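Local structure of COBE (Pseudomonas aeruginosa, 2W6K) at residues S10-C18 with A103-L114; H26-E37 with R126-L135. The protein takes part in the biosynthesis of cobalamin (vitamin B12), probably in a step related to that of CbiG proteins, though its exact role is not settled. All coordinates share one frame; numbering follows the deposited sequence. Where two conformers were deposited one is given.

Interaction 1 (S10-C18 with A103-L114); sequences SLLIAGIGC and AEAAALALAERL. With SO4 (sulfate ion), chain B.
Gly-15 and Ala-103 bring strand 12-18 and helix 103-114 within 5.9 Å axis to axis, and the two run nearly antiparallel, their directions 149° apart. The strand backbone at Gly-15 lies directly on the first turn of the segment: Gly-15 CA is 3.3 Å from Ala-103 O, a CA-H...O contact with 151° at the hydrogen. One turn along, Ala-107 CB rests 3.7 Å from Gly-15 N. Small residues on both elements thus permit the close approach, which widens toward Leu-11, where larger side chains fill the gap. Ile-13 spreads over the helix: CG1 lies 3.7 Å from Ala-111 CB, CG2 lies beside Ala-107 O, on its CA side, and CD1 reaches Leu-114 CD1. Leu-110 meets Ile-13 at about a right angle, CD2 to CG2 4.0 Å. This is helix-on-sheet packing in an alpha/beta fold, with the helix laid on one face of a central strand. Leu-11 CG stands between its backbone N and carbonyl carbon (chi1 59°), and its two methyls part, CD1 to Ala-111 CA (3.6 Å) and CD2 to Leu-114 CB. At the helix N terminus, Ala-103 N donates to sulfate O4 at 2.9 Å, while Val-102 N, Ser-101 OG and Lys-125 NZ bind the same ion, probably acquired from the crystallisation liquor.

Interaction 2 (H26-E37 with R126-L135); sequences HLRALLERTLGE and RSDDRASIAL
Leu-30 and Ile-133 run antiparallel alongside each other where helix 26-37 crosses strand 131-135 at -37°, the axes 8.6 Å apart. The bump on the strand is Ile-133: its CD1 presses against the helix backbone, 3.4 Å from Leu-31 N, in a hollow walled by Leu-30 and Leu-31. Conversely, Leu-30 straddles the two strands of the hairpin, CD2 lying 3.5 Å from Ala-131 O and CD1 against Arg-126 CG. The small Ala-131 CB receives both Leu-27 CD2 and Leu-30 CD2. Arg-126, extended from CG to NE, passes over Thr-34 OG1, which donates to Leu-30 O, and ends in a salt bridge, NH1 to Glu-37 OE2 3.0 Å, with Glu-37 OE1 equally close to NH1. At the other end His-26 CG is anti to its backbone N (chi1 -176°), carrying the ring to Asp-128: NE2 donates to OD2 at 2.9 Å in a bent bond tilted from the ring plane, and a longer, weak but straighter one goes to OD1 at the ring edge. Asp-128 OD1 also accepts from Arg-130 N, an Asx turn that Ala-131 N widens into an Asx motif. The helix covers this hairpin and strand 12-18, through Leu-27 on Ile-16 and Leu-31 on Ala-14, while Leu-27 and Arg-28 pack on helix 58-67.

In the fold
From the N terminus, the chain lays down strand 12-18 and then helix 24-37, whose partners both arrive much later. Helix 102-115 returns to the strand and closes interaction 1 over 84 intervening residues; the hairpin of strands 119-127 and 131-138 then returns to the helix and closes interaction 2 over 88. Because their segments alternate, the two loops cross. The sheet joins them directly: strands 12-18 and 131-138 are antiparallel neighbours, and Gly-15 N to Ala-134 O and Gly-17 O to Ser-132 N, both 2.8 Å, are probable hydrogen bonds. Ala-14 CB touches Leu-31 CD1 on one face of strand 12-18, while helix 102-115 packs on the other, so the strand lies between the two helices.

Interaction 1 (S10-C18 with A103-L114)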
loop_
_atom_site.group_PDB
_atom_site.type_symbol
_atom_site.label_atom_id
_atom_site.label_comp_id
_atom_site.label_asym_id
_atom_site.label_seq_id
_atom_site.Cartn_x
_atom_site.Cartn_y
_atom_site.Cartn_z
ATOM N N SER A 10 -12.467 -9.366 1.261
ATOM C CA SER A 10 -12.134 -8.559 0.087
ATOM C C SER A 10 -11.218 -7.409 0.473
ATOM O O SER A 10 -11.611 -6.236 0.423
ATOM C CB SER A 10 -13.405 -8.001 -0.539
ATOM O OG SER A 10 -14.163 -7.323 0.448
ATOM N N LEU A 11 -9.983 -7.718 0.828
ATOM C CA LEU A 11 -9.174 -6.657 1.380
ATOM C C LEU A 11 -8.524 -5.768 0.344
ATOM O O LEU A 11 -8.144 -6.208 -0.741
ATOM C CB LEU A 11 -8.190 -7.147 2.430
ATOM C CG LEU A 11 -7.104 -8.166 2.259
ATOM C CD1 LEU A 11 -5.821 -7.485 1.856
ATOM C CD2 LEU A 11 -6.956 -8.821 3.611
ATOM N N LEU A 12 -8.415 -4.501 0.706
ATOM C CA LEU A 12 -7.861 -3.509 -0.186
ATOM C C LEU A 12 -6.844 -2.728 0.629
ATOM O O LEU A 12 -7.185 -2.142 1.678
ATOM C CB LEU A 12 -8.971 -2.584 -0.641
ATOM C CG LEU A 12 -8.498 -1.428 -1.531
ATOM C CD1 LEU A 12 -7.949 -1.928 -2.878
ATOM C CD2 LEU A 12 -9.676 -0.463 -1.713
ATOM N N ILE A 13 -5.605 -2.720 0.143
ATOM C CA ILE A 13 -4.498 -2.103 0.859
ATOM C C ILE A 13 -3.918 -0.975 0.032
ATOM O O ILE A 13 -3.722 -1.151 -1.162
ATOM C CB ILE A 13 -3.368 -3.106 1.106
ATOM C CG1 ILE A 13 -3.855 -4.334 1.918
ATOM C CG2 ILE A 13 -2.166 -2.447 1.801
ATOM C CD1 ILE A 13 -4.434 -3.970 3.283
ATOM N N ALA A 14 -3.603 0.140 0.679
ATOM C CA ALA A 14 -2.883 1.221 -0.033
ATOM C C ALA A 14 -1.461 1.282 0.484
ATOM O O ALA A 14 -1.278 1.481 1.677
ATOM C CB ALA A 14 -3.559 2.550 0.190
ATOM N N GLY A 15 -0.470 1.150 -0.413
ATOM C CA GLY A 15 0.934 1.288 -0.059
ATOM C C GLY A 15 1.368 2.703 -0.385
ATOM O O GLY A 15 0.923 3.279 -1.394
ATOM N N ILE A 16 2.180 3.296 0.484
ATOM C CA ILE A 16 2.525 4.719 0.323
ATOM C C ILE A 16 4.015 4.913 0.542
ATOM O O ILE A 16 4.563 4.400 1.510
ATOM C CB ILE A 16 1.757 5.605 1.353
ATOM C CG1 ILE A 16 0.242 5.459 1.156
ATOM C CG2 ILE A 16 2.227 7.112 1.226
ATOM C CD1 ILE A 16 -0.668 6.308 2.117
ATOM N N GLY A 17 4.646 5.693 -0.344
ATOM C CA GLY A 17 6.045 6.111 -0.199
ATOM C C GLY A 17 6.044 7.603 -0.439
ATOM O O GLY A 17 5.311 8.086 -1.319
ATOM N N CYS A 18 6.773 8.370 0.377
ATOM C CA CYS A 18 6.666 9.831 0.261
ATOM C C CYS A 18 7.914 10.532 0.769
ATOM O O CYS A 18 8.688 9.932 1.523
ATOM C CB CYS A 18 5.406 10.361 0.970
ATOM S SG CYS A 18 5.391 10.119 2.779
ATOM N N ALA A 103 5.739 1.930 -2.409
ATOM C CA ALA A 103 4.258 1.880 -2.462
ATOM C C ALA A 103 3.773 0.530 -2.974
ATOM O O ALA A 103 2.865 -0.083 -2.407
ATOM C CB ALA A 103 3.728 3.000 -3.341
ATOM N N GLU A 104 4.347 0.076 -4.083
ATOM C CA GLU A 104 3.897 -1.173 -4.695
ATOM C C GLU A 104 4.245 -2.393 -3.815
ATOM O O GLU A 104 3.395 -3.243 -3.550
ATOM C CB GLU A 104 4.481 -1.307 -6.096
ATOM C CG GLU A 104 3.903 -0.269 -7.012
ATOM C CD GLU A 104 4.382 -0.339 -8.453
ATOM O OE1 GLU A 104 5.315 -1.103 -8.737
ATOM O OE2 GLU A 104 3.812 0.423 -9.282
ATOM N N ALA A 105 5.478 -2.437 -3.333
ATOM C CA ALA A 105 5.918 -3.574 -2.497
ATOM C C ALA A 105 5.194 -3.629 -1.181
ATOM O O ALA A 105 4.827 -4.716 -0.755
ATOM C CB ALA A 105 7.429 -3.554 -2.274
ATOM N N ALA A 106 4.947 -2.470 -0.553
ATOM C CA ALA A 106 4.286 -2.465 0.774
ATOM C C ALA A 106 2.815 -2.885 0.642
ATOM O O ALA A 106 2.282 -3.623 1.490
ATOM C CB ALA A 106 4.421 -1.122 1.477
ATOM N N ALA A 107 2.185 -2.457 -0.442
ATOM C CA ALA A 107 0.797 -2.833 -0.707
ATOM C C ALA A 107 0.663 -4.357 -0.846
ATOM O O ALA A 107 -0.174 -4.971 -0.173
ATOM C CB ALA A 107 0.247 -2.090 -1.943
ATOM N N LEU A 108 1.490 -4.961 -1.703
ATOM C CA LEU A 108 1.455 -6.390 -1.916
ATOM C C LEU A 108 1.761 -7.133 -0.614
ATOM O O LEU A 108 1.035 -8.070 -0.248
ATOM C CB LEU A 108 2.464 -6.769 -2.995
ATOM C CG LEU A 108 2.050 -6.432 -4.425
ATOM C CD1 LEU A 108 3.257 -6.629 -5.329
ATOM C CD2 LEU A 108 0.868 -7.328 -4.840
ATOM N N ALA A 109 2.842 -6.731 0.058
ATOM C CA ALA A 109 3.318 -7.399 1.290
ATOM C C ALA A 109 2.274 -7.446 2.378
ATOM O O ALA A 109 2.000 -8.524 2.929
ATOM C CB ALA A 109 4.620 -6.762 1.797
ATOM N N LEU A 110 1.649 -6.305 2.666
ATOM C CA LEU A 110 0.650 -6.254 3.707
ATOM C C LEU A 110 -0.599 -7.040 3.300
ATOM O O LEU A 110 -1.184 -7.741 4.132
ATOM C CB LEU A 110 0.292 -4.807 4.076
ATOM C CG LEU A 110 -0.657 -4.674 5.266
ATOM C CD1 LEU A 110 -0.009 -5.299 6.545
ATOM C CD2 LEU A 110 -1.035 -3.237 5.519
ATOM N N ALA A 111 -1.020 -6.926 2.043
ATOM C CA ALA A 111 -2.240 -7.632 1.615
ATOM C C ALA A 111 -2.076 -9.135 1.819
ATOM O O ALA A 111 -2.985 -9.802 2.324
ATOM C CB ALA A 111 -2.564 -7.329 0.157
ATOM N N GLU A 112 -0.906 -9.648 1.469
ATOM C CA GLU A 112 -0.657 -11.109 1.562
ATOM C C GLU A 112 -0.545 -11.575 2.999
ATOM O O GLU A 112 -0.966 -12.695 3.311
ATOM C CB GLU A 112 0.571 -11.524 0.742
ATOM C CG GLU A 112 0.364 -11.285 -0.744
ATOM C CD GLU A 112 1.346 -12.019 -1.639
ATOM O OE1 GLU A 112 2.415 -12.416 -1.142
ATOM O OE2 GLU A 112 1.033 -12.151 -2.847
ATOM N N ARG A 113 0.024 -10.734 3.870
ATOM C CA ARG A 113 0.127 -11.040 5.302
ATOM C C ARG A 113 -1.174 -11.039 6.063
ATOM O O ARG A 113 -1.391 -11.930 6.904
ATOM C CB ARG A 113 1.141 -10.121 5.999
ATOM C CG ARG A 113 2.498 -10.603 5.712
ATOM C CD ARG A 113 3.605 -9.611 5.853
ATOM N NE ARG A 113 4.807 -10.348 5.506
ATOM C CZ ARG A 113 5.155 -10.686 4.267
ATOM N NH1 ARG A 113 6.250 -11.399 4.077
ATOM N NH2 ARG A 113 4.417 -10.314 3.217
ATOM N N LEU A 114 -2.022 -10.041 5.806
ATOM C CA LEU A 114 -3.352 -10.003 6.395
ATOM C C LEU A 114 -4.260 -11.051 5.777
ATOM O O LEU A 114 -5.103 -11.625 6.488
ATOM C CB LEU A 114 -3.994 -8.607 6.265
ATOM C CG LEU A 114 -3.282 -7.478 7.004
ATOM C CD1 LEU A 114 -3.868 -6.097 6.595
ATOM C CD2 LEU A 114 -3.272 -7.675 8.536
HETATM S S SO4 B . 7.844 4.581 -4.290
HETATM O O1 SO4 B . 8.064 6.011 -4.677
HETATM O O2 SO4 B . 9.036 4.074 -3.625
HETATM O O3 SO4 B . 7.608 3.830 -5.506
HETATM O O4 SO4 B . 6.716 4.521 -3.406
#

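Interaction 2 (H26-E37 with R126-L135)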
loop_
_atom_site.group_PDB
_atom_site.type_symbol
_atom_site.label_atom_id
_atom_site.label_comp_id
_atom_site.label_asym_id
_atom_site.label_seq_id
_atom_site.Cartn_x
_atom_site.Cartn_y
_atom_site.Cartn_z
ATOM N N HIS A 26 -2.013 16.093 2.013
ATOM C CA HIS A 26 -1.463 15.799 0.709
ATOM C C HIS A 26 -1.646 14.327 0.418
ATOM O O HIS A 26 -2.187 13.941 -0.650
ATOM C CB HIS A 26 0.016 16.135 0.681
ATOM C CG HIS A 26 0.645 15.961 -0.663
ATOM N ND1 HIS A 26 1.058 17.027 -1.428
ATOM C CD2 HIS A 26 0.936 14.845 -1.375
ATOM C CE1 HIS A 26 1.587 16.577 -2.555
ATOM N NE2 HIS A 26 1.515 15.257 -2.551
ATOM N N LEU A 27 -1.245 13.491 1.373
ATOM C CA LEU A 27 -1.369 12.044 1.177
ATOM C C LEU A 27 -2.831 11.671 0.940
ATOM O O LEU A 27 -3.131 10.847 0.068
ATOM C CB LEU A 27 -0.807 11.272 2.384
ATOM C CG LEU A 27 0.705 11.402 2.604
ATOM C CD1 LEU A 27 1.157 10.628 3.794
ATOM C CD2 LEU A 27 1.434 10.888 1.364
ATOM N N ARG A 28 -3.741 12.268 1.714
ATOM C CA ARG A 28 -5.162 11.909 1.578
ATOM C C ARG A 28 -5.683 12.255 0.184
ATOM O O ARG A 28 -6.435 11.476 -0.397
ATOM C CB ARG A 28 -6.019 12.597 2.652
ATOM C CG ARG A 28 -7.496 12.222 2.518
ATOM C CD ARG A 28 -8.361 12.904 3.557
ATOM N NE ARG A 28 -8.349 14.354 3.385
ATOM C CZ ARG A 28 -8.610 15.225 4.361
ATOM N NH1 ARG A 28 -8.564 16.530 4.123
ATOM N NH2 ARG A 28 -8.934 14.804 5.576
ATOM N N ALA A 29 -5.291 13.418 -0.331
ATOM C CA ALA A 29 -5.760 13.852 -1.681
ATOM C C ALA A 29 -5.246 12.910 -2.775
ATOM O O ALA A 29 -5.976 12.528 -3.687
ATOM C CB ALA A 29 -5.363 15.274 -1.981
ATOM N N LEU A 30 -3.999 12.494 -2.651
ATOM C CA LEU A 30 -3.454 11.588 -3.627
ATOM C C LEU A 30 -4.089 10.197 -3.508
ATOM O O LEU A 30 -4.360 9.544 -4.522
ATOM C CB LEU A 30 -1.952 11.512 -3.510
ATOM C CG LEU A 30 -1.250 10.642 -4.563
ATOM C CD1 LEU A 30 -1.474 11.128 -6.003
ATOM C CD2 LEU A 30 0.234 10.615 -4.281
ATOM N N LEU A 31 -4.318 9.763 -2.272
ATOM C CA LEU A 31 -4.964 8.488 -2.011
ATOM C C LEU A 31 -6.366 8.487 -2.628
ATOM O O LEU A 31 -6.740 7.521 -3.296
ATOM C CB LEU A 31 -5.055 8.225 -0.497
ATOM C CG LEU A 31 -5.727 6.925 -0.016
ATOM C CD1 LEU A 31 -5.026 5.674 -0.581
ATOM C CD2 LEU A 31 -5.718 6.880 1.483
ATOM N N GLU A 32 -7.116 9.561 -2.396
ATOM C CA GLU A 32 -8.491 9.677 -2.925
ATOM C C GLU A 32 -8.499 9.602 -4.443
ATOM O O GLU A 32 -9.359 8.921 -5.047
ATOM C CB GLU A 32 -9.095 10.998 -2.476
ATOM C CG GLU A 32 -9.705 10.949 -1.134
ATOM C CD GLU A 32 -10.546 12.195 -0.876
ATOM O OE1 GLU A 32 -11.759 12.047 -0.596
ATOM O OE2 GLU A 32 -9.999 13.309 -0.993
ATOM N N ARG A 33 -7.553 10.293 -5.071
ATOM C CA ARG A 33 -7.422 10.266 -6.523
ATOM C C ARG A 33 -7.122 8.855 -7.023
ATOM O O ARG A 33 -7.714 8.394 -7.998
ATOM C CB ARG A 33 -6.324 11.228 -6.979
ATOM C CG ARG A 33 -6.808 12.321 -7.919
ATOM C CD ARG A 33 -7.507 13.435 -7.156
ATOM N NE ARG A 33 -8.879 13.080 -6.805
ATOM C CZ ARG A 33 -9.521 13.545 -5.739
ATOM N NH1 ARG A 33 -10.770 13.167 -5.498
ATOM N NH2 ARG A 33 -8.916 14.387 -4.913
ATOM N N THR A 34 -6.200 8.179 -6.347
ATOM C CA THR A 34 -5.763 6.848 -6.761
ATOM C C THR A 34 -6.904 5.829 -6.646
ATOM O O THR A 34 -7.129 5.016 -7.553
ATOM C CB THR A 34 -4.543 6.401 -5.932
ATOM O OG1 THR A 34 -3.478 7.353 -6.099
ATOM C CG2 THR A 34 -4.063 5.055 -6.436
ATOM N N LEU A 35 -7.636 5.922 -5.546
ATOM C CA LEU A 35 -8.806 5.094 -5.318
ATOM C C LEU A 35 -9.866 5.351 -6.389
ATOM O O LEU A 35 -10.464 4.406 -6.897
ATOM C CB LEU A 35 -9.394 5.367 -3.932
ATOM C CG LEU A 35 -8.567 4.699 -2.816
ATOM C CD1 LEU A 35 -8.928 5.337 -1.487
ATOM C CD2 LEU A 35 -8.722 3.202 -2.716
ATOM N N GLY A 36 -10.084 6.623 -6.708
ATOM C CA GLY A 36 -11.105 7.031 -7.715
ATOM C C GLY A 36 -10.826 6.414 -9.068
ATOM O O GLY A 36 -11.744 5.922 -9.754
ATOM N N GLU A 37 -9.554 6.430 -9.464
ATOM C CA GLU A 37 -9.174 5.864 -10.768
ATOM C C GLU A 37 -9.595 4.419 -10.880
ATOM O O GLU A 37 -9.967 3.945 -11.969
ATOM C CB GLU A 37 -7.676 5.994 -10.973
ATOM C CG GLU A 37 -7.244 7.409 -11.196
ATOM C CD GLU A 37 -5.844 7.476 -11.763
ATOM O OE1 GLU A 37 -4.884 7.095 -11.055
ATOM O OE2 GLU A 37 -5.712 7.926 -12.923
ATOM N N ARG A 126 0.322 5.472 -8.569
ATOM C CA ARG A 126 0.105 6.870 -8.978
ATOM C C ARG A 126 1.088 7.754 -8.203
ATOM O O ARG A 126 1.289 7.596 -6.982
ATOM C CB ARG A 126 -1.349 7.270 -8.749
ATOM C CG ARG A 126 -1.686 8.720 -9.155
ATOM C CD ARG A 126 -3.187 9.002 -9.019
ATOM N NE ARG A 126 -3.526 10.342 -9.504
ATOM C CZ ARG A 126 -3.749 10.670 -10.777
ATOM N NH1 ARG A 126 -3.665 9.762 -11.744
ATOM N NH2 ARG A 126 -4.049 11.933 -11.087
ATOM N N SER A 127 1.716 8.686 -8.910
ATOM C CA SER A 127 2.811 9.458 -8.340
ATOM C C SER A 127 2.630 10.959 -8.566
ATOM O O SER A 127 2.094 11.375 -9.608
ATOM C CB SER A 127 4.120 9.032 -9.012
ATOM O OG SER A 127 4.365 7.652 -8.789
ATOM N N ASP A 128 3.012 11.748 -7.565
ATOM C CA ASP A 128 3.372 13.155 -7.809
ATOM C C ASP A 128 4.804 13.371 -7.361
ATOM O O ASP A 128 5.565 12.421 -7.188
ATOM C CB ASP A 128 2.347 14.142 -7.238
ATOM C CG ASP A 128 2.164 14.024 -5.730
ATOM O OD1 ASP A 128 3.136 13.706 -5.050
ATOM O OD2 ASP A 128 1.035 14.271 -5.247
ATOM N N ASP A 129 5.218 14.617 -7.174
ATOM C CA ASP A 129 6.619 14.844 -6.866
ATOM C C ASP A 129 6.973 14.619 -5.366
ATOM O O ASP A 129 8.152 14.444 -4.986
ATOM C CB ASP A 129 6.988 16.199 -7.468
ATOM C CG ASP A 129 6.428 16.344 -8.896
ATOM O OD1 ASP A 129 7.037 15.798 -9.842
ATOM O OD2 ASP A 129 5.340 16.947 -9.078
ATOM N N ARG A 130 5.935 14.480 -4.534
ATOM C CA ARG A 130 6.183 14.242 -3.131
ATOM C C ARG A 130 5.783 12.844 -2.651
ATOM O O ARG A 130 6.338 12.361 -1.676
ATOM C CB ARG A 130 5.624 15.373 -2.255
ATOM C CG ARG A 130 6.276 16.756 -2.540
ATOM C CD ARG A 130 7.628 16.926 -1.838
ATOM N NE ARG A 130 8.439 18.019 -2.385
ATOM C CZ ARG A 130 9.686 17.887 -2.834
ATOM N NH1 ARG A 130 10.302 16.712 -2.802
ATOM N NH2 ARG A 130 10.336 18.941 -3.306
ATOM N N ALA A 131 4.890 12.162 -3.368
ATOM C CA ALA A 131 4.426 10.840 -2.888
ATOM C C ALA A 131 3.997 9.892 -4.004
ATOM O O ALA A 131 3.668 10.313 -5.108
ATOM C CB ALA A 131 3.274 11.046 -1.921
ATOM N N SER A 132 3.947 8.588 -3.694
ATOM C CA SER A 132 3.422 7.609 -4.625
ATOM C C SER A 132 2.473 6.715 -3.834
ATOM O O SER A 132 2.752 6.413 -2.679
ATOM C CB SER A 132 4.518 6.712 -5.202
ATOM O OG SER A 132 5.152 7.345 -6.319
ATOM N N ILE A 133 1.384 6.313 -4.470
ATOM C CA ILE A 133 0.431 5.415 -3.819
ATOM C C ILE A 133 0.080 4.244 -4.743
ATOM O O ILE A 133 -0.124 4.414 -5.959
ATOM C CB ILE A 133 -0.835 6.176 -3.333
ATOM C CG1 ILE A 133 -0.418 7.258 -2.310
ATOM C CG2 ILE A 133 -1.859 5.198 -2.743
ATOM C CD1 ILE A 133 -1.524 7.936 -1.549
ATOM N N ALA A 134 0.063 3.033 -4.190
ATOM C CA ALA A 134 -0.375 1.869 -4.972
ATOM C C ALA A 134 -1.455 1.114 -4.215
ATOM O O ALA A 134 -1.513 1.162 -2.997
ATOM C CB ALA A 134 0.786 0.939 -5.277
ATOM N N LEU A 135 -2.251 0.372 -4.950
ATOM C CA LEU A 135 -3.358 -0.389 -4.337
ATOM C C LEU A 135 -3.202 -1.865 -4.625
ATOM O O LEU A 135 -2.887 -2.252 -5.742
ATOM C CB LEU A 135 -4.720 0.110 -4.860
ATOM C CG LEU A 135 -5.016 1.612 -4.730
ATOM C CD1 LEU A 135 -6.350 1.910 -5.449
ATOM C CD2 LEU A 135 -5.080 1.986 -3.258
#